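Local atomic coordinates of membrane lipoprotein TpN32 (Treponema pallidum, PDB entry 1XS5), a protein that binds L-methionine and, as a membrane lipoprotein of the periplasmic binding protein type, probably serves in its uptake. Residues 73-83 with 197-207. Residues are numbered along the deposited sequence; the frame is centred on the assembly and turned at random.
Sequences DLVSVGNVHVE and ANVLVVKRGNE. With MET (methionine), chain B.
H81 and N198 meet at the buried, ligand-bearing end of two antiparallel strands, where the flat imidazole offers one face to CB of N198, a CH-pi contact 3.9 Å from CB of N198 to the H81 ring centroid. An asparagine suits this place because its amide offers both a donor and an acceptor: ND2 of N198 gives a hydrogen bond to OXT of the bound methionine (2.9 Å, 168°), while OD1 of N198 accepts from the methionine N and is hydrogen-bonded to H14. OE1 of E83 takes the same ammonium N of methionine at 2.7 Å, a carboxylate matching a cation.

Farther along, V77 packs against L200 and V202, which point to the same face of the partner strand: its CG1 touches CG2 of V202 at 3.6 Å and its CG2 meets CD2 of L200, all apolar contact. Beyond them the contact opens to solvent. There branched V75 presents CG1 to one guanidinium face of R204, whose long chain, bent at chi3 (-71°), carries its charge to D73; NE of R204 and OD1 of D73, 3.1 Å apart, form a salt bridge whose hydrogen bond is weak. The backbone bond from N of R204 to O of D73 (2.8 Å) is the firmer link.

V80 and H81 stand opposite the single N198, a classic beta bulge; the paired strand ends bring E83 and N198 to the methionine site of this periplasmic-binding-protein fold.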
loop_
_atom_site.group_PDB
_atom_site.type_symbol
_atom_site.label_atom_id
_atom_site.label_comp_id
_atom_site.label_asym_id
_atom_site.label_seq_id
_atom_site.Cartn_x
_atom_site.Cartn_y
_atom_site.Cartn_z
ATOM N N ASP A 73 11.370 0.840 15.705
ATOM C CA ASP A 73 10.548 0.245 16.751
ATOM C C ASP A 73 9.030 0.547 16.523
ATOM O O ASP A 73 8.267 0.788 17.471
ATOM C CB ASP A 73 11.030 0.795 18.112
ATOM C CG ASP A 73 10.454 0.024 19.301
ATOM O OD1 ASP A 73 10.095 -1.171 19.131
ATOM O OD2 ASP A 73 10.373 0.617 20.409
ATOM N N LEU A 74 8.605 0.528 15.257
ATOM C CA LEU A 74 7.214 0.803 14.899
ATOM C C LEU A 74 6.347 -0.441 15.090
ATOM O O LEU A 74 6.841 -1.558 14.940
ATOM C CB LEU A 74 7.145 1.226 13.423
ATOM C CG LEU A 74 7.982 2.473 13.103
ATOM C CD1 LEU A 74 7.847 2.790 11.621
ATOM C CD2 LEU A 74 7.519 3.642 13.939
ATOM N N VAL A 75 5.073 -0.230 15.413
ATOM C CA VAL A 75 4.098 -1.300 15.587
ATOM C C VAL A 75 2.774 -0.865 14.999
ATOM O O VAL A 75 2.463 0.324 14.956
ATOM C CB VAL A 75 3.800 -1.639 17.069
ATOM C CG1 VAL A 75 5.035 -2.228 17.755
ATOM C CG2 VAL A 75 3.310 -0.412 17.779
ATOM N N SER A 76 2.011 -1.837 14.525
ATOM C CA SER A 76 0.679 -1.583 14.001
ATOM C C SER A 76 -0.312 -1.610 15.153
ATOM O O SER A 76 -0.207 -2.496 16.013
ATOM C CB SER A 76 0.233 -2.699 13.054
ATOM O OG SER A 76 -1.168 -2.573 12.839
ATOM N N VAL A 77 -1.275 -0.694 15.181
ATOM C CA VAL A 77 -2.287 -0.749 16.229
ATOM C C VAL A 77 -3.596 -1.290 15.659
ATOM O O VAL A 77 -4.567 -1.470 16.387
ATOM C CB VAL A 77 -2.550 0.624 16.911
ATOM C CG1 VAL A 77 -1.255 1.169 17.461
ATOM C CG2 VAL A 77 -3.210 1.614 15.937
ATOM N N GLY A 78 -3.612 -1.577 14.361
ATOM C CA GLY A 78 -4.793 -2.121 13.745
ATOM C C GLY A 78 -4.875 -2.084 12.228
ATOM O O GLY A 78 -4.363 -1.155 11.593
ATOM N N ASN A 79 -5.507 -3.115 11.656
ATOM C CA ASN A 79 -5.730 -3.164 10.213
ATOM C C ASN A 79 -6.916 -2.279 9.915
ATOM O O ASN A 79 -7.900 -2.309 10.620
ATOM C CB ASN A 79 -6.090 -4.572 9.728
ATOM C CG ASN A 79 -5.019 -5.550 10.010
ATOM O OD1 ASN A 79 -3.826 -5.250 9.869
ATOM N ND2 ASN A 79 -5.417 -6.736 10.429
ATOM N N VAL A 80 -6.820 -1.508 8.849
ATOM C CA VAL A 80 -7.871 -0.595 8.445
ATOM C C VAL A 80 -8.540 -0.977 7.108
ATOM O O VAL A 80 -9.783 -1.002 6.988
ATOM C CB VAL A 80 -7.293 0.855 8.290
ATOM C CG1 VAL A 80 -8.372 1.788 7.873
ATOM C CG2 VAL A 80 -6.683 1.340 9.633
ATOM N N HIS A 81 -7.739 -1.213 6.072
ATOM C CA HIS A 81 -8.318 -1.537 4.785
ATOM C C HIS A 81 -7.344 -2.333 3.928
ATOM O O HIS A 81 -6.187 -2.438 4.293
ATOM C CB HIS A 81 -8.724 -0.261 4.048
ATOM C CG HIS A 81 -7.575 0.544 3.478
ATOM N ND1 HIS A 81 -7.042 1.644 4.115
ATOM C CD2 HIS A 81 -6.913 0.441 2.297
ATOM C CE1 HIS A 81 -6.104 2.187 3.347
ATOM N NE2 HIS A 81 -6.006 1.478 2.239
ATOM N N VAL A 82 -7.849 -2.893 2.824
ATOM C CA VAL A 82 -7.049 -3.677 1.872
ATOM C C VAL A 82 -7.151 -2.970 0.516
ATOM O O VAL A 82 -8.206 -2.448 0.179
ATOM C CB VAL A 82 -7.548 -5.163 1.730
ATOM C CG1 VAL A 82 -7.422 -5.902 3.080
ATOM C CG2 VAL A 82 -8.999 -5.206 1.220
ATOM N N GLU A 83 -6.041 -2.893 -0.231
ATOM C CA GLU A 83 -6.008 -2.230 -1.551
ATOM C C GLU A 83 -5.386 -3.304 -2.455
ATOM O O GLU A 83 -4.147 -3.413 -2.499
ATOM C CB GLU A 83 -4.984 -1.096 -1.509
ATOM C CG GLU A 83 -5.409 0.266 -1.427
ATOM C CD GLU A 83 -4.192 1.161 -1.109
ATOM O OE1 GLU A 83 -3.191 1.150 -1.860
ATOM O OE2 GLU A 83 -4.249 1.843 -0.082
ATOM N N ALA A 197 -2.953 -5.744 4.292
ATOM C CA ALA A 197 -3.871 -4.727 4.828
ATOM C C ALA A 197 -3.028 -3.535 5.331
ATOM O O ALA A 197 -1.949 -3.712 5.933
ATOM C CB ALA A 197 -4.694 -5.317 6.008
ATOM N N ASN A 198 -3.531 -2.327 5.068
ATOM C CA ASN A 198 -2.871 -1.087 5.472
ATOM C C ASN A 198 -3.249 -0.831 6.914
ATOM O O ASN A 198 -4.412 -0.986 7.313
ATOM C CB ASN A 198 -3.321 0.053 4.572
ATOM C CG ASN A 198 -2.615 0.026 3.199
ATOM O OD1 ASN A 198 -2.305 1.077 2.635
ATOM N ND2 ASN A 198 -2.354 -1.189 2.663
ATOM N N VAL A 199 -2.266 -0.395 7.688
ATOM C CA VAL A 199 -2.442 -0.235 9.124
ATOM C C VAL A 199 -2.095 1.151 9.655
ATOM O O VAL A 199 -1.346 1.919 9.025
ATOM C CB VAL A 199 -1.507 -1.209 9.882
ATOM C CG1 VAL A 199 -2.019 -2.657 9.784
ATOM C CG2 VAL A 199 -0.106 -1.150 9.261
ATOM N N LEU A 200 -2.625 1.442 10.842
ATOM C CA LEU A 200 -2.358 2.709 11.518
ATOM C C LEU A 200 -1.104 2.351 12.331
ATOM O O LEU A 200 -1.118 1.387 13.081
ATOM C CB LEU A 200 -3.530 3.059 12.430
ATOM C CG LEU A 200 -3.303 4.365 13.197
ATOM C CD1 LEU A 200 -3.087 5.514 12.154
ATOM C CD2 LEU A 200 -4.515 4.644 14.133
ATOM N N VAL A 201 -0.036 3.139 12.224
ATOM C CA VAL A 201 1.233 2.808 12.881
ATOM C C VAL A 201 1.730 3.835 13.871
ATOM O O VAL A 201 1.586 5.051 13.640
ATOM C CB VAL A 201 2.326 2.570 11.772
ATOM C CG1 VAL A 201 3.752 2.537 12.348
ATOM C CG2 VAL A 201 1.992 1.241 11.041
ATOM N N VAL A 202 2.277 3.354 14.993
ATOM C CA VAL A 202 2.862 4.260 15.996
ATOM C C VAL A 202 4.164 3.682 16.529
ATOM O O VAL A 202 4.566 2.553 16.183
ATOM C CB VAL A 202 1.901 4.520 17.203
ATOM C CG1 VAL A 202 0.590 5.140 16.708
ATOM C CG2 VAL A 202 1.638 3.187 17.961
ATOM N N LYS A 203 4.864 4.462 17.350
ATOM C CA LYS A 203 6.089 3.965 17.930
ATOM C C LYS A 203 5.700 3.005 19.059
ATOM O O LYS A 203 4.695 3.216 19.714
ATOM C CB LYS A 203 6.898 5.118 18.486
ATOM C CG LYS A 203 8.149 4.671 19.162
ATOM C CD LYS A 203 8.564 5.763 20.111
ATOM C CE LYS A 203 9.350 6.785 19.349
ATOM N NZ LYS A 203 10.647 6.108 19.091
ATOM N N ARG A 204 6.467 1.937 19.266
ATOM C CA ARG A 204 6.139 0.988 20.337
ATOM C C ARG A 204 6.143 1.812 21.626
ATOM O O ARG A 204 7.067 2.598 21.872
ATOM C CB ARG A 204 7.197 -0.122 20.447
ATOM C CG ARG A 204 6.858 -1.194 21.458
ATOM C CD ARG A 204 7.969 -2.233 21.519
ATOM N NE ARG A 204 8.034 -3.088 20.330
ATOM C CZ ARG A 204 7.099 -3.977 19.979
ATOM N NH1 ARG A 204 6.004 -4.136 20.719
ATOM N NH2 ARG A 204 7.271 -4.739 18.894
ATOM N N GLY A 205 5.092 1.651 22.419
ATOM C CA GLY A 205 5.006 2.390 23.655
ATOM C C GLY A 205 3.843 3.355 23.581
ATOM O O GLY A 205 3.394 3.847 24.623
ATOM N N ASN A 206 3.340 3.624 22.370
ATOM C CA ASN A 206 2.203 4.546 22.195
ATOM C C ASN A 206 0.909 3.867 21.733
ATOM O O ASN A 206 -0.091 4.542 21.461
ATOM C CB ASN A 206 2.545 5.651 21.182
ATOM C CG ASN A 206 3.557 6.656 21.716
ATOM O OD1 ASN A 206 3.612 6.908 22.917
ATOM N ND2 ASN A 206 4.339 7.265 20.814
ATOM N N GLU A 207 0.907 2.541 21.647
ATOM C CA GLU A 207 -0.293 1.802 21.191
ATOM C C GLU A 207 -1.572 2.089 21.957
ATOM O O GLU A 207 -2.667 2.123 21.376
ATOM C CB GLU A 207 -0.050 0.278 21.247
ATOM C CG GLU A 207 1.262 -0.156 20.684
ATOM C CD GLU A 207 2.400 -0.199 21.713
ATOM O OE1 GLU A 207 2.689 0.822 22.372
ATOM O OE2 GLU A 207 3.022 -1.271 21.834
HETATM N N MET B . -1.263 1.584 -0.051
HETATM C CA MET B . -0.114 0.670 -0.397
HETATM C C MET B . -0.556 -0.762 -0.771
HETATM O O MET B . -0.069 -1.302 -1.795
HETATM C CB MET B . 0.873 0.580 0.787
HETATM C CG MET B . 2.176 -0.080 0.389
HETATM S SD MET B . 3.365 -0.260 1.738
HETATM C CE MET B . 4.021 1.462 1.761
HETATM O OXT MET B . -1.387 -1.329 -0.027
#